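Local structure of putative N-acetylmuramoyl-L-alanine amidase,autolysin cwp6 (Peptoclostridium difficile, 5J72) at residues 251-254 / 255-259; 293-297 / 298-302; 318-321 / 322-326; 326-329 / 330-333; 473-477 / 478-482. The protein probably cleaves the N-acetylmuramoyl-L-alanine amide bond of peptidoglycan as a zinc hydrolase anchored to the cell wall by three CWB2 modules. All blocks are in the same frame, centred on the assembly; numbering follows the deposited sequence.

Contact 1. Residues 251-254 / 255-259; sequences EIDK and YHDVN
Ile252, Val258 and His256 make the tight side of this turn. The CG2 methyl of Ile252 lies 3.9 Å from CG2 of Val258, the two side chains crossing at about a right angle. The same Ile252 CG2 approaches NE2 of His256 at 3.5 Å, obliquely to the imidazole, which runs alongside the isoleucine and points the same way. His256 reaches back because its CG sits between the backbone N and the carbonyl carbon (chi1 52°), and NE2 is anchored by Gln284 O. Leu176 and Pro286 close round Ile252, and Trp302 covers Val258. The turn is the C-terminal exit of helix 241-253 within a CWB2 module, leading into strand 260-265. Here Ile252 O is gripped by two amides: His256 N at 3.1 Å in the carbonyl plane, and Tyr255 N at 2.8 Å from well above that plane. Asp253 ties the chain down one step further on: its OD1 accepts from Val258 N at 3.2 Å through the anti lone pair, and Gln306 adds a weak bond to the same oxygen. Toward solvent the contact becomes watery. One water donates to both Asp253 O and Asp257 OD2, spanning two residues whose carboxylates stand 4.5 Å apart (Asp253 OD1 to Asp257 OD2) and probably repel mildly. The Tyr255 ring is held more loosely, with Glu251 O in its plane at the edge, 3.5 Å from CD1. Glu251 turns OE2 to Tyr180, while its OE1 makes a long salt bridge to NZ of the exposed Lys254.

Contact 2. Residues 293-297 / 298-302; sequences DSVPQ and GTYNW
Gln297 reaches forward along the first turn of its helix to Asn301. Its CB stays beside the Gly298 amide. CG, placed anti to the backbone N (chi1 -171°), passes 3.4 Å from ND2 of Asn301. A bend at chi2 then brings CD within 3.8 Å of both ND2 and OD1 of Asn301. At the tip, NE2 donates to Asn301 OD1 over a short 2.6 Å in a bent bond (N-H...O 134°). The acceptor lies in the amide plane of Gln297, the donor is tilted from the carbonyl plane of Asn301, and the two amides are turned 45° against each other. NE2 also comes 3.8 Å from Tyr300 CD2, obliquely to the ring. The backbone adds Tyr300 N to Pro296 O at 2.9 Å and Asn301 N to Gln297 O. On the inner side, Val295 sets CG2 against Tyr300 CB at 3.7 Å, the side chains crossing at about a right angle, while Ile324 covers the valine from helix 322-329. The whole is a helix N-terminus, with Pro296 as the N-cap that starts helix 297-306 after strand 287-290 of a CWB2 module.

Contact 3. Residues 318-321 / 322-326; sequences QSLS and SKIID
The flat groups that join Ser321 to the residues after it are backbone peptides rather than rings. The carbonyl oxygen of Ser321 is met by two amides of the first helical turn, Ile324 N at 3.1 Å and Ile325 N at 3.4 Å. Both bonds are weak, the first because it is strongly bent (130°), the second, although straight, because it is long. The CG2 methyl of Ile324 crowds the same Ser321 oxygen at 3.2 Å. A firmer hold comes from the serine side chain. Its OG lies between the backbone N and the carbonyl carbon (chi1 74°), which turns it over the open end of the helix, where it accepts from Lys323 N at 3.1 Å. This is an N-cap: the hydroxyl satisfies an amide of the first turn, which lacks a helical carbonyl partner. OG is fixed in turn by a hydrogen bond to Asp293 OD1, and CB of Lys323 packs 3.4 Å from this Ser321 OG. On the buried side Leu320 and Ile324 cross obliquely, Leu320 CB touching Ile324 CG2 at 3.9 Å and the branch tips, Leu320 CD2 and Ile324 CD1, lying 4.0 Å apart. The cap thus starts helix 322-329 after the loop that follows strand 308-314, with Leu320 and Ile324 laid against Ile263 of strand 260-265 and Ile325 against Tyr313 and strand 334-341.

Contact 4. Residues 326-329 / 330-333; sequences DQIS and KIAK. With CA (calcium ion), chain D.
Asp326 and Lys330, four residues apart, form a salt bridge in which Lys330 NZ meets Asp326 OD1 at 2.8 Å on the syn lone pair and makes a weaker bond to OD2. The lysine is extended beyond CG, running along the turn to bring its ammonium group up to both carboxylate oxygens, nearer OD1. A second polar centre is the calcium ion, bound by Ser329 O and Ala332 O at 2.5 Å each and by a water at 2.2 Å from the metal. That water also donates to Lys333 O, so three carbonyls of the turn are tied to the ion directly or through solvent. This is the C-terminal end of helix 322-329, where the chain leaves for strand 334-341 of the parallel CWB2 sheet; carbonyls at a helix end would favour a cation. The last turn tightens: Ile328 O accepts from Ile331 N at 2.9 Å, the donor well above the carbonyl plane, and only weakly from Ala332 N. Beyond the polar layer, Ile328 CD1 meets Ile331 CD1 at 4.1 Å, the side chains crossing at a slant. Ile328 goes on to Ala311 and Tyr313 of strand 308-314, whereas Ile331 packs on Tyr300 and Leu303 of helix 297-306.

Contact 5. Residues 473-477 / 478-482; sequences GGAQE and KKYTL. With ZN (zinc ion), chain I.
The zinc site of the amidase domain takes one of its ligands from this turn, where Glu477 packs against Thr481 one helical turn later. Glu477 is fully extended, with CG anti to the backbone N (chi1 -179°), and OE1 reaches zinc at 2.2 Å. Its second oxygen, OE2, accepts from a zinc-bound water at 2.7 Å and from Ala467 N, while OE1 also takes Tyr531 N; these bonds fix the rotation of the carboxylate. His460, His530 and three waters complete the metal's shell. Glu477 is the first residue of helix 477-494, entered directly from the short strand 475-476, with Gln476 at the N-cap position. Gln476 O accepts two amides, Lys479 N from above its carbonyl plane and Tyr480 N at 3.3 Å within it. Glu477 O binds Thr481 N at 2.7 Å, and CG2 of Thr481 touches Glu477 CG at 3.7 Å; Thr481 OG1 is bound to Gly459 O. On the outer side, Lys479 NZ makes a weak bond to Gln476 OE1. Tyr480 turns its ring to Ala475, CE2 lying 3.7 Å from CB, and a water in the ring plane joins its OH to Gly474 O.

How the contacts relate
Along the chain the contacts follow in numerical order. Contacts 1 to 4 mark ends of helices 241-253, 297-306 and 322-329, around the parallel sheet of strands 287-290, 260-265, 308-314 and 334-341 in one CWB2 module. Contacts 3 and 4 share Asp326 and hold the two ends of helix 322-329, their centres about 11 Å apart. Contact 2 bridges its neighbours: Trp302 packs on contact 1, Asp293 meets contact 3, and Val295 N bonds to Gln327 of contact 4. Contact 5 stands apart in the amidase domain, its centre about 24 to 43 Å from the others, consistent with catalysis at the zinc and wall anchoring being carried by separate domains.

Contact 1. Residues 251-254 / 255-259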
loop_
_atom_site.group_PDB
_atom_site.type_symbol
_atom_site.label_atom_id
_atom_site.label_comp_id
_atom_site.label_asym_id
_atom_site.label_seq_id
_atom_site.Cartn_x
_atom_site.Cartn_y
_atom_site.Cartn_z
ATOM N N GLU A 251 -22.089 7.470 -11.917
ATOM C CA GLU A 251 -21.747 6.740 -13.144
ATOM C C GLU A 251 -21.584 5.238 -12.820
ATOM O O GLU A 251 -22.094 4.380 -13.535
ATOM C CB GLU A 251 -20.483 7.336 -13.762
ATOM C CG GLU A 251 -20.009 6.493 -14.960
ATOM C CD GLU A 251 -20.752 6.777 -16.306
ATOM O OE1 GLU A 251 -21.651 7.648 -16.336
ATOM O OE2 GLU A 251 -20.394 6.113 -17.334
ATOM N N ILE A 252 -20.895 4.910 -11.685
ATOM C CA ILE A 252 -20.765 3.500 -11.345
ATOM C C ILE A 252 -22.169 2.873 -11.146
ATOM O O ILE A 252 -22.419 1.738 -11.560
ATOM C CB ILE A 252 -19.892 3.367 -10.034
ATOM C CG1 ILE A 252 -18.423 3.797 -10.336
ATOM C CG2 ILE A 252 -19.940 1.905 -9.519
ATOM C CD1 ILE A 252 -17.540 4.051 -9.039
ATOM N N ASP A 253 -23.072 3.628 -10.518
ATOM C CA ASP A 253 -24.425 3.124 -10.247
ATOM C C ASP A 253 -25.222 2.776 -11.555
ATOM O O ASP A 253 -26.209 2.039 -11.485
ATOM C CB ASP A 253 -25.186 4.182 -9.434
ATOM C CG ASP A 253 -26.481 3.678 -8.924
ATOM O OD1 ASP A 253 -26.472 2.707 -8.148
ATOM O OD2 ASP A 253 -27.498 4.221 -9.315
ATOM N N LYS A 254 -24.783 3.279 -12.709
ATOM C CA LYS A 254 -25.437 2.910 -13.985
ATOM C C LYS A 254 -25.027 1.515 -14.375
ATOM O O LYS A 254 -25.711 0.883 -15.197
ATOM C CB LYS A 254 -24.981 3.840 -15.100
ATOM C CG LYS A 254 -25.532 5.260 -15.032
ATOM C CD LYS A 254 -24.755 6.035 -16.083
ATOM C CE LYS A 254 -25.422 7.314 -16.582
ATOM N NZ LYS A 254 -24.993 7.622 -18.030
ATOM N N TYR A 255 -23.898 0.996 -13.815
ATOM C CA TYR A 255 -23.430 -0.374 -14.138
ATOM C C TYR A 255 -23.882 -1.406 -13.137
ATOM O O TYR A 255 -24.253 -2.514 -13.521
ATOM C CB TYR A 255 -21.890 -0.393 -14.158
ATOM C CG TYR A 255 -21.363 0.262 -15.407
ATOM C CD1 TYR A 255 -21.423 1.649 -15.575
ATOM C CD2 TYR A 255 -20.874 -0.507 -16.460
ATOM C CE1 TYR A 255 -21.035 2.249 -16.787
ATOM C CE2 TYR A 255 -20.476 0.082 -17.659
ATOM C CZ TYR A 255 -20.570 1.451 -17.824
ATOM O OH TYR A 255 -20.173 1.943 -19.046
ATOM N N HIS A 256 -23.811 -1.074 -11.827
ATOM C CA HIS A 256 -24.269 -2.016 -10.800
ATOM C C HIS A 256 -24.575 -1.174 -9.571
ATOM O O HIS A 256 -24.139 -0.026 -9.483
ATOM C CB HIS A 256 -23.229 -3.106 -10.484
ATOM C CG HIS A 256 -21.882 -2.544 -10.172
ATOM N ND1 HIS A 256 -20.866 -2.521 -11.107
ATOM C CD2 HIS A 256 -21.386 -1.975 -9.046
ATOM C CE1 HIS A 256 -19.813 -1.938 -10.558
ATOM N NE2 HIS A 256 -20.093 -1.597 -9.315
ATOM N N ASP A 257 -25.306 -1.738 -8.617
ATOM C CA ASP A 257 -25.683 -0.907 -7.488
ATOM C C ASP A 257 -24.550 -0.420 -6.619
ATOM O O ASP A 257 -23.662 -1.196 -6.258
ATOM C CB ASP A 257 -26.647 -1.707 -6.558
ATOM C CG ASP A 257 -28.032 -1.977 -7.168
ATOM O OD1 ASP A 257 -28.736 -2.851 -6.654
ATOM O OD2 ASP A 257 -28.389 -1.313 -8.171
ATOM N N VAL A 258 -24.604 0.835 -6.270
ATOM C CA VAL A 258 -23.661 1.348 -5.309
ATOM C C VAL A 258 -24.259 1.067 -3.909
ATOM O O VAL A 258 -25.318 1.600 -3.588
ATOM C CB VAL A 258 -23.404 2.835 -5.527
ATOM C CG1 VAL A 258 -22.721 3.452 -4.294
ATOM C CG2 VAL A 258 -22.515 3.012 -6.765
ATOM N N ASN A 259 -23.606 0.226 -3.098
ATOM C CA ASN A 259 -24.131 -0.026 -1.755
ATOM C C ASN A 259 -23.057 0.050 -0.674
ATOM O O ASN A 259 -23.315 -0.265 0.470
ATOM C CB ASN A 259 -24.825 -1.361 -1.708
ATOM C CG ASN A 259 -23.956 -2.483 -2.115
ATOM O OD1 ASN A 259 -22.715 -2.373 -2.153
ATOM N ND2 ASN A 259 -24.548 -3.590 -2.526
HETATM O O HOH W 1 -27.333 -0.388 -10.905
HETATM O O HOH W 2 -28.968 1.407 -8.057
#

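Contact 2. Residues 293-297 / 298-302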
loop_
_atom_site.group_PDB
_atom_site.type_symbol
_atom_site.label_atom_id
_atom_site.label_comp_id
_atom_site.label_asym_id
_atom_site.label_seq_id
_atom_site.Cartn_x
_atom_site.Cartn_y
_atom_site.Cartn_z
ATOM N N ASP A 293 -16.583 17.479 8.775
ATOM C CA ASP A 293 -17.764 17.060 9.555
ATOM C C ASP A 293 -18.936 16.595 8.766
ATOM O O ASP A 293 -19.950 16.229 9.381
ATOM C CB ASP A 293 -18.263 18.205 10.461
ATOM C CG ASP A 293 -17.164 18.771 11.328
ATOM O OD1 ASP A 293 -16.478 17.988 11.999
ATOM O OD2 ASP A 293 -16.991 20.002 11.326
ATOM N N SER A 294 -18.884 16.573 7.447
ATOM C CA SER A 294 -20.076 16.087 6.752
ATOM C C SER A 294 -19.747 15.891 5.247
ATOM O O SER A 294 -18.755 16.459 4.749
ATOM C CB SER A 294 -21.199 17.131 6.841
ATOM O OG SER A 294 -20.752 18.298 6.145
ATOM N N VAL A 295 -20.561 15.119 4.561
ATOM C CA VAL A 295 -20.404 15.116 3.099
ATOM C C VAL A 295 -21.312 16.311 2.639
ATOM O O VAL A 295 -22.242 16.659 3.380
ATOM C CB VAL A 295 -20.897 13.795 2.473
ATOM C CG1 VAL A 295 -20.100 12.612 3.074
ATOM C CG2 VAL A 295 -22.411 13.592 2.711
ATOM N N PRO A 296 -21.099 16.942 1.473
ATOM C CA PRO A 296 -21.958 18.063 1.009
ATOM C C PRO A 296 -23.384 17.586 0.863
ATOM O O PRO A 296 -23.645 16.384 0.704
ATOM C CB PRO A 296 -21.320 18.446 -0.343
ATOM C CG PRO A 296 -19.854 17.987 -0.185
ATOM C CD PRO A 296 -19.999 16.679 0.534
ATOM N N GLN A 297 -24.348 18.527 0.858
ATOM C CA GLN A 297 -25.749 18.144 0.807
ATOM C C GLN A 297 -26.127 17.321 -0.396
ATOM O O GLN A 297 -26.928 16.395 -0.282
ATOM C CB GLN A 297 -26.642 19.442 0.829
ATOM C CG GLN A 297 -28.170 19.166 0.994
ATOM C CD GLN A 297 -28.527 18.454 2.306
ATOM O OE1 GLN A 297 -28.029 18.786 3.389
ATOM N NE2 GLN A 297 -29.390 17.431 2.233
ATOM N N GLY A 298 -25.598 17.682 -1.585
ATOM C CA GLY A 298 -25.951 16.930 -2.779
ATOM C C GLY A 298 -25.541 15.472 -2.628
ATOM O O GLY A 298 -26.308 14.566 -2.972
ATOM N N THR A 299 -24.338 15.246 -2.120
ATOM C CA THR A 299 -23.863 13.852 -1.891
ATOM C C THR A 299 -24.761 13.159 -0.893
ATOM O O THR A 299 -25.255 12.041 -1.125
ATOM C CB THR A 299 -22.448 13.935 -1.398
ATOM O OG1 THR A 299 -21.710 14.641 -2.405
ATOM C CG2 THR A 299 -21.815 12.559 -1.180
ATOM N N TYR A 300 -25.017 13.853 0.236
ATOM C CA TYR A 300 -25.893 13.284 1.267
ATOM C C TYR A 300 -27.246 12.902 0.699
ATOM O O TYR A 300 -27.753 11.811 0.979
ATOM C CB TYR A 300 -26.023 14.295 2.449
ATOM C CG TYR A 300 -26.906 13.742 3.551
ATOM C CD1 TYR A 300 -26.402 12.845 4.485
ATOM C CD2 TYR A 300 -28.253 14.095 3.637
ATOM C CE1 TYR A 300 -27.219 12.309 5.494
ATOM C CE2 TYR A 300 -29.082 13.564 4.631
ATOM C CZ TYR A 300 -28.560 12.678 5.561
ATOM O OH TYR A 300 -29.383 12.184 6.559
ATOM N N ASN A 301 -27.877 13.771 -0.146
ATOM C CA ASN A 301 -29.215 13.405 -0.650
ATOM C C ASN A 301 -29.176 12.188 -1.528
ATOM O O ASN A 301 -30.066 11.348 -1.456
ATOM C CB ASN A 301 -29.884 14.615 -1.439
ATOM C CG ASN A 301 -30.152 15.810 -0.523
ATOM O OD1 ASN A 301 -30.455 15.598 0.658
ATOM N ND2 ASN A 301 -29.971 17.077 -0.931
ATOM N N TRP A 302 -28.153 12.059 -2.363
ATOM C CA TRP A 302 -28.079 10.868 -3.242
ATOM C C TRP A 302 -27.754 9.624 -2.394
ATOM O O TRP A 302 -28.417 8.598 -2.552
ATOM C CB TRP A 302 -26.990 11.155 -4.309
ATOM C CG TRP A 302 -26.877 10.065 -5.337
ATOM C CD1 TRP A 302 -27.687 9.851 -6.406
ATOM C CD2 TRP A 302 -25.920 8.994 -5.348
ATOM N NE1 TRP A 302 -27.322 8.723 -7.065
ATOM C CE2 TRP A 302 -26.226 8.175 -6.448
ATOM C CE3 TRP A 302 -24.810 8.661 -4.533
ATOM C CZ2 TRP A 302 -25.475 7.034 -6.766
ATOM C CZ3 TRP A 302 -24.070 7.534 -4.849
ATOM C CH2 TRP A 302 -24.409 6.730 -5.958
#

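Contact 3. Residues 318-321 / 322-326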
loop_
_atom_site.group_PDB
_atom_site.type_symbol
_atom_site.label_atom_id
_atom_site.label_comp_id
_atom_site.label_asym_id
_atom_site.label_seq_id
_atom_site.Cartn_x
_atom_site.Cartn_y
_atom_site.Cartn_z
ATOM N N GLN A 318 -8.934 14.302 12.844
ATOM C CA GLN A 318 -8.730 15.622 12.314
ATOM C C GLN A 318 -9.158 15.729 10.872
ATOM O O GLN A 318 -9.317 16.855 10.384
ATOM C CB GLN A 318 -7.249 16.021 12.378
ATOM C CG GLN A 318 -6.342 15.042 13.120
ATOM C CD GLN A 318 -6.187 13.691 12.419
ATOM O OE1 GLN A 318 -6.704 12.704 12.891
ATOM N NE2 GLN A 318 -5.483 13.623 11.282
ATOM N N SER A 319 -9.308 14.587 10.148
ATOM C CA SER A 319 -9.735 14.654 8.741
ATOM C C SER A 319 -11.180 14.346 8.593
ATOM O O SER A 319 -11.822 14.920 7.734
ATOM C CB SER A 319 -8.943 13.655 7.898
ATOM O OG SER A 319 -7.591 14.062 7.877
ATOM N N LEU A 320 -11.694 13.377 9.408
ATOM C CA LEU A 320 -13.099 12.945 9.390
ATOM C C LEU A 320 -13.478 12.873 10.836
ATOM O O LEU A 320 -13.013 11.979 11.544
ATOM C CB LEU A 320 -13.214 11.546 8.721
ATOM C CG LEU A 320 -12.795 11.601 7.225
ATOM C CD1 LEU A 320 -12.772 10.152 6.685
ATOM C CD2 LEU A 320 -13.819 12.497 6.416
ATOM N N SER A 321 -14.333 13.808 11.309
ATOM C CA SER A 321 -14.621 13.823 12.754
ATOM C C SER A 321 -15.786 12.891 13.083
ATOM O O SER A 321 -16.399 12.309 12.185
ATOM C CB SER A 321 -15.010 15.254 13.143
ATOM O OG SER A 321 -16.323 15.496 12.653
ATOM N N SER A 322 -16.142 12.790 14.389
ATOM C CA SER A 322 -17.267 11.960 14.795
ATOM C C SER A 322 -18.566 12.494 14.197
ATOM O O SER A 322 -19.550 11.762 14.127
ATOM C CB SER A 322 -17.374 11.934 16.326
ATOM O OG SER A 322 -17.468 13.274 16.776
ATOM N N LYS A 323 -18.580 13.760 13.758
ATOM C CA LYS A 323 -19.806 14.318 13.193
ATOM C C LYS A 323 -20.111 13.671 11.825
ATOM O O LYS A 323 -21.276 13.356 11.538
ATOM C CB LYS A 323 -19.651 15.842 13.038
ATOM C CG LYS A 323 -19.952 16.606 14.357
ATOM C CD LYS A 323 -19.289 17.963 14.336
ATOM C CE LYS A 323 -19.391 18.675 15.672
ATOM N NZ LYS A 323 -18.167 19.479 15.955
ATOM N N ILE A 324 -19.073 13.427 10.985
ATOM C CA ILE A 324 -19.430 12.785 9.689
ATOM C C ILE A 324 -19.772 11.329 9.943
ATOM O O ILE A 324 -20.634 10.786 9.262
ATOM C CB ILE A 324 -18.288 13.012 8.672
ATOM C CG1 ILE A 324 -18.822 12.676 7.217
ATOM C CG2 ILE A 324 -17.043 12.207 9.086
ATOM C CD1 ILE A 324 -17.780 12.880 6.169
ATOM N N ILE A 325 -19.131 10.663 10.930
ATOM C CA ILE A 325 -19.529 9.274 11.193
ATOM C C ILE A 325 -21.008 9.222 11.656
ATOM O O ILE A 325 -21.768 8.349 11.265
ATOM C CB ILE A 325 -18.563 8.644 12.226
ATOM C CG1 ILE A 325 -17.154 8.550 11.593
ATOM C CG2 ILE A 325 -19.064 7.280 12.689
ATOM C CD1 ILE A 325 -16.156 7.736 12.415
ATOM N N ASP A 326 -21.402 10.162 12.489
ATOM C CA ASP A 326 -22.776 10.229 12.941
ATOM C C ASP A 326 -23.714 10.429 11.764
ATOM O O ASP A 326 -24.749 9.766 11.697
ATOM C CB ASP A 326 -22.962 11.440 13.858
ATOM C CG ASP A 326 -24.430 11.544 14.235
ATOM O OD1 ASP A 326 -25.128 12.459 13.708
ATOM O OD2 ASP A 326 -24.890 10.707 15.035
#

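Contact 4. Residues 326-329 / 330-333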
loop_
_atom_site.group_PDB
_atom_site.type_symbol
_atom_site.label_atom_id
_atom_site.label_comp_id
_atom_site.label_asym_id
_atom_site.label_seq_id
_atom_site.Cartn_x
_atom_site.Cartn_y
_atom_site.Cartn_z
ATOM N N ASP A 326 -21.402 10.162 12.489
ATOM C CA ASP A 326 -22.776 10.229 12.941
ATOM C C ASP A 326 -23.714 10.429 11.764
ATOM O O ASP A 326 -24.749 9.766 11.697
ATOM C CB ASP A 326 -22.962 11.440 13.858
ATOM C CG ASP A 326 -24.430 11.544 14.235
ATOM O OD1 ASP A 326 -25.128 12.459 13.708
ATOM O OD2 ASP A 326 -24.890 10.707 15.035
ATOM N N GLN A 327 -23.380 11.364 10.861
ATOM C CA GLN A 327 -24.206 11.656 9.670
ATOM C C GLN A 327 -24.387 10.418 8.806
ATOM O O GLN A 327 -25.518 10.047 8.476
ATOM C CB GLN A 327 -23.524 12.712 8.832
ATOM C CG GLN A 327 -24.346 13.089 7.600
ATOM C CD GLN A 327 -23.583 14.057 6.697
ATOM O OE1 GLN A 327 -22.413 13.851 6.382
ATOM N NE2 GLN A 327 -24.238 15.108 6.190
ATOM N N ILE A 328 -23.259 9.750 8.479
ATOM C CA ILE A 328 -23.312 8.602 7.579
ATOM C C ILE A 328 -23.800 7.349 8.256
ATOM O O ILE A 328 -24.523 6.537 7.651
ATOM C CB ILE A 328 -21.909 8.418 6.940
ATOM C CG1 ILE A 328 -21.540 9.690 6.150
ATOM C CG2 ILE A 328 -21.932 7.128 6.049
ATOM C CD1 ILE A 328 -22.609 10.042 5.057
ATOM N N SER A 329 -23.419 7.151 9.524
ATOM C CA SER A 329 -23.921 6.003 10.244
ATOM C C SER A 329 -25.447 5.971 10.210
ATOM O O SER A 329 -26.032 4.890 10.226
ATOM C CB SER A 329 -23.494 6.079 11.720
ATOM O OG SER A 329 -23.847 4.867 12.370
ATOM N N LYS A 330 -26.097 7.138 10.220
ATOM C CA LYS A 330 -27.583 7.207 10.217
ATOM C C LYS A 330 -28.192 6.772 8.881
ATOM O O LYS A 330 -29.372 6.373 8.844
ATOM C CB LYS A 330 -28.004 8.635 10.538
ATOM C CG LYS A 330 -27.820 8.909 12.014
ATOM C CD LYS A 330 -28.217 10.303 12.411
ATOM C CE LYS A 330 -28.108 10.361 13.916
ATOM N NZ LYS A 330 -27.791 11.723 14.370
ATOM N N ILE A 331 -27.410 6.823 7.786
ATOM C CA ILE A 331 -27.986 6.417 6.486
ATOM C C ILE A 331 -27.321 5.145 5.907
ATOM O O ILE A 331 -27.701 4.736 4.826
ATOM C CB ILE A 331 -27.974 7.574 5.434
ATOM C CG1 ILE A 331 -26.519 8.093 5.184
ATOM C CG2 ILE A 331 -28.885 8.687 5.920
ATOM C CD1 ILE A 331 -26.338 8.780 3.787
ATOM N N ALA A 332 -26.362 4.512 6.607
ATOM C CA ALA A 332 -25.762 3.263 6.125
ATOM C C ALA A 332 -26.115 2.126 7.123
ATOM O O ALA A 332 -26.205 2.418 8.307
ATOM C CB ALA A 332 -24.246 3.420 6.060
ATOM N N LYS A 333 -26.309 0.881 6.703
ATOM C CA LYS A 333 -26.632 -0.149 7.664
ATOM C C LYS A 333 -25.464 -0.370 8.603
ATOM O O LYS A 333 -25.683 -0.570 9.810
ATOM C CB LYS A 333 -27.008 -1.456 6.980
ATOM C CG LYS A 333 -28.332 -1.349 6.236
ATOM C CD LYS A 333 -28.771 -2.727 5.721
ATOM C CE LYS A 333 -30.174 -2.702 5.137
HETATM CA CA CA D . -27.725 3.128 10.109
HETATM O O HOH W 3 -27.038 1.392 11.240
#

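Contact 5. Residues 473-477 / 478-482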
loop_
_atom_site.group_PDB
_atom_site.type_symbol
_atom_site.label_atom_id
_atom_site.label_comp_id
_atom_site.label_asym_id
_atom_site.label_seq_id
_atom_site.Cartn_x
_atom_site.Cartn_y
_atom_site.Cartn_z
ATOM N N GLY A 473 -7.863 7.972 27.263
ATOM C CA GLY A 473 -8.747 6.852 26.960
ATOM C C GLY A 473 -8.172 5.496 27.329
ATOM O O GLY A 473 -8.624 4.477 26.820
ATOM N N GLY A 474 -7.188 5.460 28.252
ATOM C CA GLY A 474 -6.565 4.188 28.610
ATOM C C GLY A 474 -5.238 4.135 27.870
ATOM O O GLY A 474 -5.165 4.325 26.644
ATOM N N ALA A 475 -4.190 3.885 28.604
ATOM C CA ALA A 475 -2.883 3.876 28.007
ATOM C C ALA A 475 -2.074 2.752 28.560
ATOM O O ALA A 475 -2.103 2.457 29.782
ATOM C CB ALA A 475 -2.178 5.226 28.316
ATOM N N GLN A 476 -1.332 2.102 27.649
ATOM C CA GLN A 476 -0.441 1.017 28.005
ATOM C C GLN A 476 0.925 1.374 27.488
ATOM O O GLN A 476 1.059 1.673 26.293
ATOM C CB GLN A 476 -0.896 -0.284 27.343
ATOM C CG GLN A 476 -2.127 -0.890 28.043
ATOM C CD GLN A 476 -2.459 -2.198 27.389
ATOM O OE1 GLN A 476 -3.010 -2.231 26.281
ATOM N NE2 GLN A 476 -2.108 -3.311 28.020
ATOM N N GLU A 477 1.949 1.317 28.347
ATOM C CA GLU A 477 3.311 1.634 27.921
ATOM C C GLU A 477 3.731 0.833 26.638
ATOM O O GLU A 477 4.358 1.417 25.728
ATOM C CB GLU A 477 4.278 1.322 29.072
ATOM C CG GLU A 477 5.748 1.632 28.735
ATOM C CD GLU A 477 6.692 1.326 29.903
ATOM O OE1 GLU A 477 7.900 1.541 29.753
ATOM O OE2 GLU A 477 6.231 0.851 30.961
ATOM N N LYS A 478 3.431 -0.481 26.571
ATOM C CA LYS A 478 3.859 -1.297 25.417
ATOM C C LYS A 478 3.315 -0.775 24.075
ATOM O O LYS A 478 3.955 -0.963 23.025
ATOM C CB LYS A 478 3.468 -2.786 25.614
ATOM C CG LYS A 478 1.956 -3.079 25.430
ATOM C CD LYS A 478 1.754 -4.627 25.258
ATOM C CE LYS A 478 0.318 -5.076 25.459
ATOM N NZ LYS A 478 0.158 -6.489 24.939
ATOM N N LYS A 479 2.179 -0.110 24.073
ATOM C CA LYS A 479 1.716 0.374 22.772
ATOM C C LYS A 479 2.296 1.789 22.458
ATOM O O LYS A 479 2.524 2.128 21.295
ATOM C CB LYS A 479 0.225 0.533 22.774
ATOM C CG LYS A 479 -0.467 -0.787 23.081
ATOM C CD LYS A 479 -1.924 -0.566 23.274
ATOM C CE LYS A 479 -2.629 -1.900 23.376
ATOM N NZ LYS A 479 -4.071 -1.693 23.616
ATOM N N TYR A 480 2.492 2.602 23.504
ATOM C CA TYR A 480 3.026 3.926 23.245
ATOM C C TYR A 480 4.485 3.748 22.892
ATOM O O TYR A 480 4.998 4.535 22.072
ATOM C CB TYR A 480 2.916 4.787 24.510
ATOM C CG TYR A 480 1.640 5.578 24.522
ATOM C CD1 TYR A 480 1.643 6.940 24.229
ATOM C CD2 TYR A 480 0.428 4.977 24.851
ATOM C CE1 TYR A 480 0.479 7.684 24.264
ATOM C CE2 TYR A 480 -0.751 5.719 24.890
ATOM C CZ TYR A 480 -0.720 7.074 24.598
ATOM O OH TYR A 480 -1.860 7.844 24.649
ATOM N N THR A 481 5.165 2.726 23.486
ATOM C CA THR A 481 6.586 2.635 23.105
ATOM C C THR A 481 6.652 2.158 21.683
ATOM O O THR A 481 7.540 2.610 20.934
ATOM C CB THR A 481 7.408 1.663 24.011
ATOM O OG1 THR A 481 6.871 0.346 23.909
ATOM C CG2 THR A 481 7.383 2.076 25.467
ATOM N N LEU A 482 5.779 1.208 21.290
ATOM C CA LEU A 482 5.849 0.759 19.886
ATOM C C LEU A 482 5.541 1.918 18.867
ATOM O O LEU A 482 6.253 2.076 17.879
ATOM C CB LEU A 482 4.872 -0.429 19.611
ATOM C CG LEU A 482 4.904 -0.874 18.140
ATOM C CD1 LEU A 482 6.282 -1.375 17.763
ATOM C CD2 LEU A 482 3.840 -1.959 17.965
HETATM ZN ZN ZN I . 9.339 0.443 31.026
HETATM O O HOH W 4 -4.061 6.262 24.787
HETATM O O HOH W 5 7.982 0.184 32.923
HETATM O O HOH W 6 10.811 -0.510 32.281
HETATM O O HOH W 7 9.663 2.257 32.151
#